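Local structure of acetyl-CoA acetyltransferase (Mycobacterium smegmatis, 4EGV) at residues Thr19-Gly24 against Trp293-Gly298; Ala273-Met278 against Tyr383-Ile388; Gly400-Val405 against Val417-Thr422. The protein is a monomeric member of the thiolase superfamily, probably an acyltransferase, that carries an additional C-terminal domain. All blocks are in the same frame, centred on the assembly; numbering follows the deposited sequence.

Contact 1: Thr19-Gly24 against Trp293-Gly298; sequences TPVIVG and WVYLRG
Val21 and Tyr295 make the apolar centre of this antiparallel strand pair, which lies in the mixed sheet of the thiolase fold. The valine methyl CG1 sits over one face of the phenol ring, 3.5 Å from the Tyr295 ring centroid and only 16° off the ring normal, a CH-pi contact rather than an edge approach. Both side chains run alongside each other in the same direction. Trp293 adds to this face of the sheet: its CB lies 4.0 Å from Val21 CG1, while Val21 CG2 stands above the indole near its rim. That split follows from the valine torsion (chi1 -79°), which puts CG1 beside the backbone N, against the tyrosine, and CG2 between N and the carbonyl carbon. Val23 CG1 reaches Trp293 CD1 at 4.1 Å.

Ile22 and Val294 occupy the reverse face, where Val392 of helix 383-397 packs on both. Their main chains form a hydrogen-bonded pair, with Ile22 N to Val294 O at 2.8 Å and Val294 N to Ile22 O at 3.1 Å. The two short strand segments run antiparallel but strongly skewed, 138° between their directions, and diverge toward Pro20 and Leu296. A classic beta bulge at Val23 and Gly24, both facing Leu276, follows at once on strand 20-29.

Toward the polar edge, Trp293 NE1 is bonded to the carbonyl of Val288, so the indole N-H is satisfied while Val21 packs on a face of the ring. Thr19 divides its contacts too: OG1 bonds to Asp16 O, while CG2, anti to its own nitrogen, meets the edge of the Tyr295 ring in its plane, 4.0 Å from Tyr295 CD1.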
loop_
_atom_site.group_PDB
_atom_site.type_symbol
_atom_site.label_atom_id
_atom_site.label_comp_id
_atom_site.label_asym_id
_atom_site.label_seq_id
_atom_site.Cartn_x
_atom_site.Cartn_y
_atom_site.Cartn_z
ATOM N N THR A 19 -18.260 -21.124 -0.517
ATOM C CA THR A 19 -16.889 -20.689 -0.357
ATOM C C THR A 19 -16.404 -19.973 -1.633
ATOM O O THR A 19 -16.586 -20.471 -2.738
ATOM C CB THR A 19 -15.991 -21.869 0.019
ATOM O OG1 THR A 19 -16.517 -22.504 1.185
ATOM C CG2 THR A 19 -14.559 -21.417 0.298
ATOM N N PRO A 20 -15.816 -18.771 -1.474
ATOM C CA PRO A 20 -15.310 -17.963 -2.569
ATOM C C PRO A 20 -13.916 -18.361 -3.038
ATOM O O PRO A 20 -13.001 -18.606 -2.241
ATOM C CB PRO A 20 -15.289 -16.572 -1.977
ATOM C CG PRO A 20 -15.025 -16.779 -0.562
ATOM C CD PRO A 20 -15.689 -18.056 -0.186
ATOM N N VAL A 21 -13.773 -18.450 -4.348
ATOM C CA VAL A 21 -12.487 -18.672 -4.963
ATOM C C VAL A 21 -12.185 -17.601 -6.019
ATOM O O VAL A 21 -13.080 -17.160 -6.762
ATOM C CB VAL A 21 -12.372 -20.117 -5.547
ATOM C CG1 VAL A 21 -12.089 -21.091 -4.451
ATOM C CG2 VAL A 21 -13.618 -20.521 -6.319
ATOM N N ILE A 22 -10.928 -17.175 -6.072
ATOM C CA ILE A 22 -10.457 -16.429 -7.242
ATOM C C ILE A 22 -10.195 -17.369 -8.428
ATOM O O ILE A 22 -9.392 -18.316 -8.293
ATOM C CB ILE A 22 -9.252 -15.548 -6.938
ATOM C CG1 ILE A 22 -9.664 -14.488 -5.941
ATOM C CG2 ILE A 22 -8.714 -14.906 -8.217
ATOM C CD1 ILE A 22 -8.569 -13.534 -5.596
ATOM N N VAL A 23 -10.920 -17.128 -9.539
ATOM C CA VAL A 23 -10.846 -18.006 -10.716
ATOM C C VAL A 23 -10.109 -17.464 -11.929
ATOM O O VAL A 23 -9.557 -18.250 -12.698
ATOM C CB VAL A 23 -12.170 -18.633 -11.136
ATOM C CG1 VAL A 23 -12.721 -19.407 -9.991
ATOM C CG2 VAL A 23 -13.136 -17.595 -11.644
ATOM N N GLY A 24 -10.070 -16.136 -12.073
ATOM C CA GLY A 24 -9.415 -15.520 -13.198
ATOM C C GLY A 24 -8.740 -14.242 -12.798
ATOM O O GLY A 24 -9.312 -13.440 -12.070
ATOM N N TRP A 293 -8.675 -22.639 -9.280
ATOM C CA TRP A 293 -9.206 -22.094 -8.046
ATOM C C TRP A 293 -8.134 -21.777 -6.994
ATOM O O TRP A 293 -7.300 -22.617 -6.642
ATOM C CB TRP A 293 -10.193 -23.055 -7.415
ATOM C CG TRP A 293 -11.255 -23.522 -8.261
ATOM C CD1 TRP A 293 -11.436 -23.251 -9.565
ATOM C CD2 TRP A 293 -12.318 -24.395 -7.874
ATOM N NE1 TRP A 293 -12.549 -23.895 -10.034
ATOM C CE2 TRP A 293 -13.110 -24.609 -9.015
ATOM C CE3 TRP A 293 -12.687 -25.006 -6.665
ATOM C CZ2 TRP A 293 -14.240 -25.419 -8.997
ATOM C CZ3 TRP A 293 -13.803 -25.796 -6.643
ATOM C CH2 TRP A 293 -14.579 -25.989 -7.803
ATOM N N VAL A 294 -8.211 -20.558 -6.481
ATOM C CA VAL A 294 -7.411 -20.091 -5.362
ATOM C C VAL A 294 -8.331 -19.543 -4.250
ATOM O O VAL A 294 -9.245 -18.774 -4.487
ATOM C CB VAL A 294 -6.403 -19.046 -5.850
ATOM C CG1 VAL A 294 -5.524 -18.614 -4.773
ATOM C CG2 VAL A 294 -5.588 -19.628 -6.961
ATOM N N TYR A 295 -8.074 -19.962 -3.023
ATOM C CA TYR A 295 -8.829 -19.512 -1.841
ATOM C C TYR A 295 -8.200 -18.308 -1.152
ATOM O O TYR A 295 -7.011 -18.165 -1.065
ATOM C CB TYR A 295 -8.994 -20.671 -0.841
ATOM C CG TYR A 295 -9.643 -21.864 -1.457
ATOM C CD1 TYR A 295 -10.974 -22.117 -1.224
ATOM C CD2 TYR A 295 -8.941 -22.710 -2.316
ATOM C CE1 TYR A 295 -11.615 -23.189 -1.795
ATOM C CE2 TYR A 295 -9.562 -23.764 -2.904
ATOM C CZ TYR A 295 -10.923 -24.015 -2.634
ATOM O OH TYR A 295 -11.597 -25.085 -3.205
ATOM N N LEU A 296 -9.036 -17.415 -0.689
ATOM C CA LEU A 296 -8.576 -16.357 0.155
ATOM C C LEU A 296 -8.629 -16.885 1.602
ATOM O O LEU A 296 -9.628 -16.801 2.285
ATOM C CB LEU A 296 -9.417 -15.102 -0.080
ATOM C CG LEU A 296 -9.132 -13.881 0.789
ATOM C CD1 LEU A 296 -7.678 -13.500 0.821
ATOM C CD2 LEU A 296 -9.988 -12.733 0.313
ATOM N N ARG A 297 -7.529 -17.455 2.039
ATOM C CA ARG A 297 -7.485 -18.138 3.300
ATOM C C ARG A 297 -7.428 -17.211 4.491
ATOM O O ARG A 297 -8.125 -17.423 5.451
ATOM C CB ARG A 297 -6.360 -19.165 3.335
ATOM C CG ARG A 297 -6.627 -20.375 2.451
ATOM C CD ARG A 297 -7.659 -21.343 3.067
ATOM N NE ARG A 297 -7.241 -21.924 4.348
ATOM C CZ ARG A 297 -6.493 -23.022 4.484
ATOM N NH1 ARG A 297 -6.062 -23.701 3.440
ATOM N NH2 ARG A 297 -6.160 -23.450 5.685
ATOM N N GLY A 298 -6.628 -16.165 4.416
ATOM C CA GLY A 298 -6.608 -15.186 5.482
ATOM C C GLY A 298 -6.845 -13.783 5.018
ATOM O O GLY A 298 -6.619 -13.439 3.873
#

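Contact 2: Ala273-Met278 against Tyr383-Ile388; sequences AALLMM and YSMHGI
Ala273 and His386 supply the one contact here that involves a ring. The alanine CB stands over a face of the imidazole, 3.6 Å from the His386 ring centroid and 15° off the normal, a CH-pi contact. The CB of His386 is directed away from strand 271-279, but its first torsion (chi1 -66°) sets CG beside the backbone N and swings the ring back over the alanine. Tyr383 O lies in the ring plane at its edge, and the ring of Phe376 also meets the imidazole.

The remaining contacts are aliphatic, and they seat the start of helix 383-397 on the strand, where the segment axes approach to 7.8 Å at 51°. This is helix-on-sheet packing of the layered thiolase fold. Met385, modelled as selenomethionine, places its CG 3.6 Å from Ala273 CB and 4.0 Å from Leu275 CG; the leucine and Met385 side chains lie alongside, pointing opposite ways. Farther along the helix, Ile388 CG2 comes down across the forked end of Leu275, 3.6 Å from Leu275 CD2, and Ile388 also touches Ile22 of the neighbouring strand.

Polar groups are satisfied away from the interface. His386 ND1 is hydrogen-bonded to Gln27 NE2, and Leu275 pairs through its backbone with Ile139. Between the two segments the contacts are mainly apolar and include no hydrogen bond, so burial and fit probably hold helix to strand, while the bond to Gln27 probably helps fix the rotation of the imidazole over Ala273.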
loop_
_atom_site.group_PDB
_atom_site.type_symbol
_atom_site.label_atom_id
_atom_site.label_comp_id
_atom_site.label_asym_id
_atom_site.label_seq_id
_atom_site.Cartn_x
_atom_site.Cartn_y
_atom_site.Cartn_z
ATOM N N ALA A 273 -5.647 -4.015 -14.207
ATOM C CA ALA A 273 -5.697 -5.305 -13.553
ATOM C C ALA A 273 -7.157 -5.669 -13.210
ATOM O O ALA A 273 -7.934 -4.790 -12.928
ATOM C CB ALA A 273 -4.789 -5.292 -12.336
ATOM N N ALA A 274 -7.522 -6.951 -13.257
ATOM C CA ALA A 274 -8.849 -7.427 -12.900
ATOM C C ALA A 274 -8.795 -8.743 -12.147
ATOM O O ALA A 274 -7.920 -9.559 -12.386
ATOM C CB ALA A 274 -9.692 -7.553 -14.121
ATOM N N LEU A 275 -9.724 -8.936 -11.218
ATOM C CA LEU A 275 -9.887 -10.220 -10.540
ATOM C C LEU A 275 -11.292 -10.795 -10.673
ATOM O O LEU A 275 -12.265 -10.143 -10.419
ATOM C CB LEU A 275 -9.518 -10.119 -9.040
ATOM C CG LEU A 275 -8.235 -9.374 -8.637
ATOM C CD1 LEU A 275 -8.240 -8.979 -7.173
ATOM C CD2 LEU A 275 -6.995 -10.169 -8.997
ATOM N N LEU A 276 -11.379 -12.042 -11.055
ATOM C CA LEU A 276 -12.640 -12.707 -11.144
ATOM C C LEU A 276 -12.802 -13.708 -10.016
ATOM O O LEU A 276 -11.999 -14.577 -9.842
ATOM C CB LEU A 276 -12.744 -13.377 -12.502
ATOM C CG LEU A 276 -14.022 -14.081 -12.972
ATOM C CD1 LEU A 276 -15.317 -13.191 -12.985
ATOM C CD2 LEU A 276 -13.701 -14.709 -14.313
HETATM N N MSE A 277 -13.877 -13.568 -9.262
HETATM C CA MSE A 277 -14.102 -14.304 -8.041
HETATM C C MSE A 277 -15.502 -14.863 -8.026
HETATM O O MSE A 277 -16.424 -14.263 -8.560
HETATM C CB MSE A 277 -13.958 -13.346 -6.898
HETATM C CG MSE A 277 -13.782 -13.991 -5.532
HETATM SE SE MSE A 277 -13.585 -12.616 -4.093
HETATM C CE MSE A 277 -12.624 -11.279 -5.131
HETATM N N MSE A 278 -15.663 -16.007 -7.385
HETATM C CA MSE A 278 -16.895 -16.791 -7.474
HETATM C C MSE A 278 -17.063 -17.690 -6.261
HETATM O O MSE A 278 -16.111 -17.987 -5.569
HETATM C CB MSE A 278 -16.806 -17.734 -8.675
HETATM C CG MSE A 278 -17.456 -17.333 -9.934
HETATM SE SE MSE A 278 -16.986 -18.609 -11.380
HETATM C CE MSE A 278 -15.864 -19.726 -10.308
ATOM N N TYR A 383 -2.091 -0.512 -7.446
ATOM C CA TYR A 383 -0.936 -1.392 -7.420
ATOM C C TYR A 383 -1.187 -2.796 -6.874
ATOM O O TYR A 383 -0.798 -3.768 -7.495
ATOM C CB TYR A 383 0.211 -0.769 -6.642
ATOM C CG TYR A 383 1.280 -1.803 -6.378
ATOM C CD1 TYR A 383 2.226 -2.121 -7.368
ATOM C CD2 TYR A 383 1.315 -2.515 -5.169
ATOM C CE1 TYR A 383 3.156 -3.061 -7.157
ATOM C CE2 TYR A 383 2.268 -3.477 -4.963
ATOM C CZ TYR A 383 3.179 -3.742 -5.964
ATOM O OH TYR A 383 4.150 -4.681 -5.775
ATOM N N SER A 384 -1.823 -2.913 -5.716
ATOM C CA SER A 384 -2.036 -4.226 -5.095
ATOM C C SER A 384 -2.890 -5.195 -5.897
ATOM O O SER A 384 -2.987 -6.351 -5.561
ATOM C CB SER A 384 -2.586 -4.113 -3.657
ATOM O OG SER A 384 -1.547 -4.004 -2.700
HETATM N N MSE A 385 -3.522 -4.764 -6.955
HETATM C CA MSE A 385 -4.282 -5.722 -7.703
HETATM C C MSE A 385 -3.407 -6.534 -8.630
HETATM O O MSE A 385 -3.744 -7.657 -8.985
HETATM C CB MSE A 385 -5.315 -5.022 -8.516
HETATM C CG MSE A 385 -6.269 -5.977 -9.100
HETATM SE SE MSE A 385 -7.858 -5.065 -9.215
HETATM C CE MSE A 385 -7.416 -3.648 -10.420
ATOM N N HIS A 386 -2.311 -5.922 -9.048
ATOM C CA HIS A 386 -1.229 -6.601 -9.705
ATOM C C HIS A 386 -0.520 -7.633 -8.776
ATOM O O HIS A 386 -0.175 -8.715 -9.200
ATOM C CB HIS A 386 -0.258 -5.544 -10.252
ATOM C CG HIS A 386 -0.858 -4.714 -11.342
ATOM N ND1 HIS A 386 -0.969 -5.169 -12.638
ATOM C CD2 HIS A 386 -1.417 -3.479 -11.322
ATOM C CE1 HIS A 386 -1.548 -4.245 -13.373
ATOM N NE2 HIS A 386 -1.823 -3.210 -12.600
ATOM N N GLY A 387 -0.325 -7.241 -7.519
ATOM C CA GLY A 387 0.113 -8.100 -6.444
ATOM C C GLY A 387 -0.727 -9.348 -6.269
ATOM O O GLY A 387 -0.199 -10.456 -6.273
ATOM N N ILE A 388 -2.032 -9.150 -6.130
ATOM C CA ILE A 388 -2.991 -10.232 -6.068
ATOM C C ILE A 388 -2.935 -11.138 -7.296
ATOM O O ILE A 388 -2.972 -12.368 -7.173
ATOM C CB ILE A 388 -4.423 -9.721 -5.808
ATOM C CG1 ILE A 388 -4.454 -8.948 -4.494
ATOM C CG2 ILE A 388 -5.419 -10.848 -5.781
ATOM C CD1 ILE A 388 -5.753 -8.206 -4.170
#

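Contact 3: Gly400-Val405 against Val417-Thr422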
loop_
_atom_site.group_PDB
_atom_site.type_symbol
_atom_site.label_atom_id
_atom_site.label_comp_id
_atom_site.label_asym_id
_atom_site.label_seq_id
_atom_site.Cartn_x
_atom_site.Cartn_y
_atom_site.Cartn_z
ATOM N N GLY A 400 -0.701 -25.907 -2.804
ATOM C CA GLY A 400 -0.501 -26.210 -1.392
ATOM C C GLY A 400 0.196 -25.127 -0.570
ATOM O O GLY A 400 -0.076 -24.999 0.622
ATOM N N GLN A 401 1.094 -24.351 -1.197
ATOM C CA GLN A 401 1.783 -23.225 -0.546
ATOM C C GLN A 401 0.918 -21.956 -0.360
ATOM O O GLN A 401 -0.153 -21.848 -0.929
ATOM C CB GLN A 401 3.071 -22.947 -1.284
ATOM C CG GLN A 401 4.158 -23.943 -0.939
ATOM C CD GLN A 401 5.315 -23.878 -1.907
ATOM O OE1 GLN A 401 5.457 -24.739 -2.756
ATOM N NE2 GLN A 401 6.134 -22.847 -1.799
ATOM N N PHE A 402 1.393 -21.021 0.456
ATOM C CA PHE A 402 0.635 -19.833 0.844
ATOM C C PHE A 402 1.336 -18.556 0.479
ATOM O O PHE A 402 2.510 -18.472 0.654
ATOM C CB PHE A 402 0.389 -19.827 2.352
ATOM C CG PHE A 402 -0.625 -20.819 2.803
ATOM C CD1 PHE A 402 -1.923 -20.427 3.087
ATOM C CD2 PHE A 402 -0.285 -22.161 2.940
ATOM C CE1 PHE A 402 -2.872 -21.363 3.515
ATOM C CE2 PHE A 402 -1.216 -23.100 3.354
ATOM C CZ PHE A 402 -2.507 -22.704 3.655
ATOM N N ALA A 403 0.582 -17.557 -0.007
ATOM C CA ALA A 403 1.100 -16.183 -0.401
ATOM C C ALA A 403 0.389 -15.016 0.304
ATOM O O ALA A 403 -0.829 -14.923 0.290
ATOM C CB ALA A 403 1.030 -15.988 -1.906
ATOM N N LEU A 404 1.163 -14.128 0.903
ATOM C CA LEU A 404 0.610 -12.982 1.606
ATOM C C LEU A 404 0.702 -11.690 0.765
ATOM O O LEU A 404 1.755 -11.368 0.196
ATOM C CB LEU A 404 1.302 -12.830 2.963
ATOM C CG LEU A 404 0.751 -11.830 3.965
ATOM C CD1 LEU A 404 0.901 -12.346 5.345
ATOM C CD2 LEU A 404 1.436 -10.478 3.849
ATOM N N VAL A 405 -0.402 -10.962 0.682
ATOM C CA VAL A 405 -0.417 -9.675 0.026
ATOM C C VAL A 405 -0.725 -8.618 1.071
ATOM O O VAL A 405 -1.672 -8.752 1.795
ATOM C CB VAL A 405 -1.457 -9.639 -1.155
ATOM C CG1 VAL A 405 -1.555 -8.288 -1.798
ATOM C CG2 VAL A 405 -1.096 -10.650 -2.205
ATOM N N VAL A 417 -4.799 -7.090 4.237
ATOM C CA VAL A 417 -3.976 -8.248 3.985
ATOM C C VAL A 417 -4.844 -9.365 3.448
ATOM O O VAL A 417 -5.941 -9.549 3.876
ATOM C CB VAL A 417 -3.156 -8.699 5.265
ATOM C CG1 VAL A 417 -2.227 -9.832 4.919
ATOM C CG2 VAL A 417 -2.388 -7.547 5.856
ATOM N N GLY A 418 -4.339 -10.061 2.452
ATOM C CA GLY A 418 -4.908 -11.293 1.987
ATOM C C GLY A 418 -3.848 -12.383 1.890
ATOM O O GLY A 418 -2.705 -12.145 1.520
ATOM N N ILE A 419 -4.230 -13.598 2.257
ATOM C CA ILE A 419 -3.377 -14.749 2.119
ATOM C C ILE A 419 -4.112 -15.704 1.224
ATOM O O ILE A 419 -5.253 -15.991 1.450
ATOM C CB ILE A 419 -3.029 -15.403 3.478
ATOM C CG1 ILE A 419 -2.345 -14.373 4.395
ATOM C CG2 ILE A 419 -2.174 -16.631 3.250
ATOM C CD1 ILE A 419 -1.872 -14.872 5.720
ATOM N N TYR A 420 -3.415 -16.169 0.196
ATOM C CA TYR A 420 -3.946 -17.018 -0.872
ATOM C C TYR A 420 -3.260 -18.401 -0.934
ATOM O O TYR A 420 -2.076 -18.524 -0.618
ATOM C CB TYR A 420 -3.768 -16.282 -2.198
ATOM C CG TYR A 420 -4.441 -14.943 -2.218
ATOM C CD1 TYR A 420 -5.757 -14.839 -2.588
ATOM C CD2 TYR A 420 -3.779 -13.793 -1.857
ATOM C CE1 TYR A 420 -6.404 -13.622 -2.583
ATOM C CE2 TYR A 420 -4.413 -12.596 -1.857
ATOM C CZ TYR A 420 -5.734 -12.517 -2.216
ATOM O OH TYR A 420 -6.402 -11.318 -2.258
ATOM N N SER A 421 -4.026 -19.420 -1.325
ATOM C CA SER A 421 -3.567 -20.813 -1.497
ATOM C C SER A 421 -4.562 -21.658 -2.290
ATOM O O SER A 421 -5.753 -21.392 -2.309
ATOM C CB SER A 421 -3.367 -21.491 -0.155
ATOM O OG SER A 421 -2.872 -22.781 -0.338
ATOM N N THR A 422 -4.066 -22.703 -2.929
ATOM C CA THR A 422 -4.923 -23.676 -3.605
ATOM C C THR A 422 -5.584 -24.671 -2.647
ATOM O O THR A 422 -6.578 -25.314 -2.995
ATOM C CB THR A 422 -4.146 -24.485 -4.639
ATOM O OG1 THR A 422 -2.913 -24.926 -4.071
ATOM C CG2 THR A 422 -3.892 -23.663 -5.887
#
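Ala403 and Tyr420 exchange both of their backbone bonds, each 2.9 Å: Ala403 N to Tyr420 O and Tyr420 N to Ala403 O. Val405 and Gly418 form the next hydrogen-bonded pair of this beta hairpin, with Val405 N to Gly418 O at 2.7 Å and Gly418 N to Val405 O at 3.0 Å. Between them Leu404 and Ile419 are a non-hydrogen-bonded pair whose backbones turn outward, Leu404 bonding with strand 337-342 and Ile419 with Gly298.

Where the strands run out, side chains take over. Ser421 OG, anti to its backbone nitrogen (chi1 -177°), donates to Gln401 O at 2.9 Å from well above the carbonyl plane, 46° out of it, and the same hydroxyl is also bonded to Glu423 N. Gly400 N is satisfied by Thr422 OG1 at 2.7 Å. The phenol OH of Tyr420 finds its partner in Gln119 NE2, on helix 117-130.

Carbon contacts line both faces. Ser421 CB sits over the Phe402 ring, 3.8 Å from its centroid, with Ile419 CG2 at the ring edge. Leu404 fits between two neighbours, its CG 3.7 Å from Val417 CG1 and its CD1 against Ile419 CD1; Val417 and Ile419 also pack on helix 317-330. On the other face Val405 CG2 touches Tyr420 CE2, beneath helix 383-397.

Serine and threonine hydroxyls thus carry on, at the open end of the hairpin, the pairing that peptide groups provide farther in, and the Ser421 hydroxyl, with two partners, Gln401 O and Glu423 N, also ties the strand to the chain that follows it.

Strand 20-29, the first of the chain, waits until strand 294-303 before contact 1 closes, a loop of nearly 270 residues. Contact 2 opens within that loop, at strand 271-279, and closes beyond it on helix 383-397, so the two cross. Contact 3 follows both in series, a local hairpin formed right after that helix. One mixed sheet runs through all three: Val21 N bonds to Met278 O, 2.7 Å, between contacts 1 and 2, and Tyr295 N to Ser421 O, 2.8 Å, between contacts 1 and 3. Ile388 bridges contacts 2 and 3, touching both Tyr420 and Val405, so helix 383-397 spans the join.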